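Local coordinates for protein-glutamine gamma-glutamyltransferase 2 (Pagrus major, PDB 1G0D) that probably catalyses calcium-dependent cross-linking of proteins by joining peptide-bound glutamine to lysine or other primary amines, at residues 339-344 with 382-387; 350-355 with 370-375. One frame throughout, in Å; residues are numbered along the deposited sequence.

Interaction 1: 339-344 with 382-387; sequences MSREDL and GVKYDA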
# COMPACT_ATOMS: atom_id res chain seq x y z
N MET A 339 -2.86 7.80 13.97
CA MET A 339 -4.01 8.50 14.54
C MET A 339 -4.18 8.04 16.00
O MET A 339 -3.70 6.97 16.38
CB MET A 339 -5.26 8.15 13.78
CG MET A 339 -5.75 6.72 13.96
SD MET A 339 -7.02 6.39 12.73
CE MET A 339 -6.09 6.16 11.35
N SER A 340 -4.82 8.87 16.81
CA SER A 340 -5.08 8.51 18.18
C SER A 340 -6.45 7.81 18.21
O SER A 340 -7.37 8.15 17.44
CB SER A 340 -5.09 9.77 19.03
OG SER A 340 -6.29 10.48 18.84
N ARG A 341 -6.58 6.84 19.10
CA ARG A 341 -7.81 6.06 19.18
C ARG A 341 -8.62 6.39 20.40
O ARG A 341 -8.61 5.68 21.40
CB ARG A 341 -7.50 4.55 19.19
CG ARG A 341 -6.86 4.04 17.93
CD ARG A 341 -7.74 4.25 16.71
NE ARG A 341 -9.02 3.55 16.76
CZ ARG A 341 -9.20 2.26 16.50
NH1 ARG A 341 -10.41 1.72 16.57
NH2 ARG A 341 -8.17 1.50 16.17
N GLU A 342 -9.35 7.48 20.32
CA GLU A 342 -10.17 7.88 21.42
C GLU A 342 -11.35 6.92 21.59
O GLU A 342 -12.04 6.93 22.61
CB GLU A 342 -10.63 9.29 21.19
CG GLU A 342 -9.48 10.25 21.19
CD GLU A 342 -9.90 11.66 21.50
OE1 GLU A 342 -9.08 12.57 21.29
OE2 GLU A 342 -11.06 11.85 21.96
N ASP A 343 -11.57 6.07 20.60
CA ASP A 343 -12.67 5.11 20.69
C ASP A 343 -12.30 3.84 21.47
O ASP A 343 -13.13 2.95 21.61
CB ASP A 343 -13.16 4.74 19.28
CG ASP A 343 -12.09 4.10 18.42
OD1 ASP A 343 -10.93 4.54 18.49
OD2 ASP A 343 -12.41 3.16 17.66
N LEU A 344 -11.08 3.76 21.98
CA LEU A 344 -10.64 2.58 22.71
C LEU A 344 -9.84 2.95 23.96
O LEU A 344 -9.44 4.10 24.14
CB LEU A 344 -9.72 1.70 21.85
CG LEU A 344 -9.75 1.58 20.33
CD1 LEU A 344 -8.42 0.99 19.84
CD2 LEU A 344 -10.90 0.71 19.89
N GLY A 382 -9.15 -7.97 21.79
CA GLY A 382 -10.48 -7.45 22.08
C GLY A 382 -10.91 -6.06 21.62
O GLY A 382 -12.04 -5.65 21.90
N VAL A 383 -10.04 -5.35 20.92
CA VAL A 383 -10.36 -3.99 20.47
C VAL A 383 -10.70 -3.94 19.00
O VAL A 383 -10.21 -4.75 18.22
CB VAL A 383 -9.17 -3.03 20.71
CG1 VAL A 383 -8.99 -2.83 22.17
CG2 VAL A 383 -7.87 -3.59 20.14
N LYS A 384 -11.56 -2.99 18.62
CA LYS A 384 -11.90 -2.86 17.21
C LYS A 384 -10.75 -2.10 16.56
O LYS A 384 -10.14 -1.26 17.22
CB LYS A 384 -13.21 -2.11 17.04
CG LYS A 384 -13.42 -1.05 18.03
CD LYS A 384 -14.80 -0.45 17.81
CE LYS A 384 -15.29 0.42 19.00
NZ LYS A 384 -14.45 1.63 19.21
N TYR A 385 -10.42 -2.40 15.30
CA TYR A 385 -11.09 -3.43 14.49
C TYR A 385 -10.25 -4.57 13.92
O TYR A 385 -9.14 -4.37 13.40
CB TYR A 385 -11.79 -2.80 13.30
CG TYR A 385 -12.62 -1.59 13.60
CD1 TYR A 385 -14.00 -1.68 13.60
CD2 TYR A 385 -12.03 -0.34 13.82
CE1 TYR A 385 -14.79 -0.56 13.80
CE2 TYR A 385 -12.83 0.81 14.02
CZ TYR A 385 -14.21 0.68 14.00
OH TYR A 385 -15.02 1.76 14.16
N ASP A 386 -10.84 -5.77 14.00
CA ASP A 386 -10.28 -7.00 13.46
C ASP A 386 -8.92 -7.45 13.95
O ASP A 386 -8.13 -8.02 13.20
CB ASP A 386 -10.31 -6.89 11.94
CG ASP A 386 -11.60 -6.23 11.44
OD1 ASP A 386 -12.68 -6.79 11.68
OD2 ASP A 386 -11.56 -5.15 10.81
N ALA A 387 -8.67 -7.22 15.23
CA ALA A 387 -7.42 -7.59 15.86
C ALA A 387 -7.04 -9.06 15.72
O ALA A 387 -5.86 -9.35 15.52
CB ALA A 387 -7.46 -7.21 17.29
O HOH W 1 -15.29 3.47 16.88
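Lys384 reaches across to the loop 339-344 and ends at Asp343, where its NZ is held by two oxygens of one residue. Lys384 NZ donates to Asp343 O at 3.0 Å, from above the carbonyl plane. The salt bridge from Lys384 NZ to Asp343 OD2 is also 3.0 Å and meets that oxygen on its anti side. A long flexible amine suits this place, for its methylenes lie beside Leu344 before the charge arrives: Lys384 CG is 3.6 Å from Leu344 CD2.

The syn lone pairs of the same carboxylate serve Arg341, which grips it side-on with two nitrogens. Arg341 NE meets Asp343 OD1 at 2.8 Å, and Arg341 NH1 meets Asp343 OD2 at 2.7 Å, almost in the guanidinium plane. Bends at chi2 (-60°) and chi3 (-62°) fold the arginine chain so that its head returns to the turn it came from. Arg341 NH1 then crosses to Lys384 O at 3.1 Å, in a bent bond from above the carbonyl plane. Leucine suits position 344 because its two methyls serve different partners: CD2 the lysine chain, CD1 both Val383 CB and the Arg341 guanidinium, lying 3.6 Å above its plane, over the centre. With an alanine at Arg341, the Asp343 carboxylate would probably lose its two-nitrogen grip, and a gap would be likely to open beneath Leu344.

The type I turn from Arg341 to Leu344 brings these side chains together. In 382-387 the Lys384-Tyr385 peptide bond is cis, a rare non-proline case, and Lys384 CB sits over the rim of the tyrosine ring. A water joins Asp343 OD2 to Tyr385 OH.

This salt-bridge network ties the loop after strand 329-339 to the one before helix 387-395; Val213 of helix 212-223 packs against Arg341 and Tyr385, and Pro372 of strand 368-372 against Arg341 and Leu344.

Interaction 2: 350-355 with 370-375; sequences GWQVLD and PCPVAA. With SO4 (sulfate ion), chain B.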
# COMPACT_ATOMS: atom_id res chain seq x y z
N GLY A 350 -1.46 5.84 17.98
CA GLY A 350 -0.29 5.60 17.17
C GLY A 350 -0.69 4.93 15.89
O GLY A 350 -1.81 5.14 15.41
N TRP A 351 0.23 4.13 15.35
CA TRP A 351 -0.01 3.43 14.08
C TRP A 351 -1.12 2.38 14.15
O TRP A 351 -1.16 1.56 15.06
CB TRP A 351 1.28 2.74 13.60
CG TRP A 351 2.41 3.63 13.27
CD1 TRP A 351 3.56 3.79 13.99
CD2 TRP A 351 2.52 4.50 12.13
NE1 TRP A 351 4.38 4.72 13.37
CE2 TRP A 351 3.77 5.16 12.24
CE3 TRP A 351 1.69 4.79 11.05
CZ2 TRP A 351 4.19 6.09 11.29
CZ3 TRP A 351 2.12 5.71 10.11
CH2 TRP A 351 3.36 6.35 10.24
N GLN A 352 -2.00 2.39 13.14
CA GLN A 352 -3.11 1.45 13.05
C GLN A 352 -2.97 0.73 11.75
O GLN A 352 -2.64 1.32 10.74
CB GLN A 352 -4.43 2.19 13.07
CG GLN A 352 -4.41 3.34 14.04
CD GLN A 352 -4.63 2.89 15.44
OE1 GLN A 352 -5.55 2.12 15.70
NE2 GLN A 352 -3.81 3.36 16.34
N VAL A 353 -3.23 -0.57 11.77
CA VAL A 353 -3.14 -1.38 10.57
C VAL A 353 -4.46 -1.34 9.83
O VAL A 353 -5.48 -1.60 10.41
CB VAL A 353 -2.81 -2.86 10.93
CG1 VAL A 353 -3.02 -3.76 9.73
CG2 VAL A 353 -1.39 -2.97 11.40
N LEU A 354 -4.41 -0.98 8.55
CA LEU A 354 -5.58 -0.93 7.66
C LEU A 354 -5.23 -1.90 6.48
O LEU A 354 -4.32 -1.63 5.68
CB LEU A 354 -5.76 0.49 7.11
CG LEU A 354 -6.81 1.45 7.64
CD1 LEU A 354 -7.54 0.83 8.75
CD2 LEU A 354 -6.18 2.71 8.11
N ASP A 355 -5.93 -3.01 6.37
CA ASP A 355 -5.65 -3.95 5.30
C ASP A 355 -6.80 -3.92 4.31
O ASP A 355 -7.90 -4.37 4.60
CB ASP A 355 -5.47 -5.34 5.89
CG ASP A 355 -4.77 -6.29 4.95
OD1 ASP A 355 -4.60 -5.94 3.77
OD2 ASP A 355 -4.39 -7.39 5.38
N PRO A 370 -9.37 -0.05 11.11
CA PRO A 370 -8.13 0.23 11.83
C PRO A 370 -7.88 -0.51 13.12
O PRO A 370 -8.66 -0.40 14.06
CB PRO A 370 -8.18 1.74 12.05
CG PRO A 370 -9.57 2.02 12.10
CD PRO A 370 -10.25 1.12 11.12
N CYS A 371 -6.76 -1.23 13.17
CA CYS A 371 -6.36 -2.00 14.34
C CYS A 371 -5.02 -1.53 14.93
O CYS A 371 -4.01 -1.50 14.25
CB CYS A 371 -6.23 -3.50 13.97
SG CYS A 371 -5.65 -4.48 15.37
N PRO A 372 -5.00 -1.19 16.23
CA PRO A 372 -3.74 -0.74 16.82
C PRO A 372 -2.63 -1.74 16.63
O PRO A 372 -2.76 -2.88 17.02
CB PRO A 372 -4.09 -0.61 18.29
CG PRO A 372 -5.56 -0.28 18.29
CD PRO A 372 -6.09 -1.18 17.22
N VAL A 373 -1.52 -1.33 16.03
CA VAL A 373 -0.39 -2.23 15.91
C VAL A 373 0.08 -2.65 17.34
O VAL A 373 0.71 -3.69 17.53
CB VAL A 373 0.78 -1.55 15.23
CG1 VAL A 373 1.97 -2.47 15.21
CG2 VAL A 373 0.39 -1.14 13.85
N ALA A 374 -0.24 -1.83 18.35
CA ALA A 374 0.14 -2.11 19.74
C ALA A 374 -0.68 -3.22 20.34
O ALA A 374 -0.19 -3.93 21.22
CB ALA A 374 -0.01 -0.87 20.60
N ALA A 375 -1.93 -3.36 19.88
CA ALA A 375 -2.83 -4.41 20.35
C ALA A 375 -2.29 -5.70 19.81
O ALA A 375 -2.43 -6.75 20.41
CB ALA A 375 -4.23 -4.19 19.85
S SO4 B . 8.04 4.47 13.97
O1 SO4 B . 7.16 3.61 14.60
O2 SO4 B . 7.34 5.66 13.68
O3 SO4 B . 8.93 4.78 14.99
O4 SO4 B . 8.71 3.79 12.90
O HOH W 2 -0.60 1.27 18.09
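Trp351 O accepts from two donors: Val373 N, at 3.1 Å in a nearly straight bond (173°), and a water that in turn accepts from Ala374 N. The carbonyl thus takes up the first amide of helix 373-378 directly and the second through the water. Next along the strands, Val353 and Cys371 form a hydrogen-bonded antiparallel pair, Val353 N to Cys371 O at 2.8 Å and Cys371 N to Val353 O at 3.1 Å. Gln352 faces Pro372 in a non-hydrogen-bonded pair, where a residue without an N-H costs nothing.

Gln352 bends at chi2 (-80°), which brings Gln352 NE2 back to Gly350 O at 2.8 Å, in the plane of its own amide, while OE1 accepts from Arg341. On the face that carries Val353 and Cys371, Val353 CG2 meets Val373 CG2, at the start of the helix, at 3.5 Å. At the far end Leu354 CD1 presses on the Pro370 ring. Trp351 NE1 points in the ring plane to sulfate O2 at 3.1 Å; the ion, probably from the crystallisation liquor, is also held by Arg291.

Strand 350-355, which carries the active-site Asp355 bonded to His332, lies between strand 329-339 and the outermost strand 368-372; Tyr440 covers Val353 and Val373, and helix 212-223 covers Leu354 and Pro370.

In the fold
From the N terminus, the chain passes His332 on strand 329-339, leaves through the loop 339-344, and returns as strand 350-355, which ends at Asp355. Interaction 2 closes the short loop from there to strand 368-372, completing the edge of the four-stranded antiparallel sheet and holding the start of helix 373-378 against strand 350-355. Interaction 1 closes a wider loop when 382-387 comes back to 339-344, with interaction 2 nested inside it. The two do not cross, but their centres are about 8 Å apart and they touch through Tyr385 N and Pro370 O. Together they join strands 350-355 and 368-372 and the loop after strand 329-339 to the loop that leads into helix 387-395.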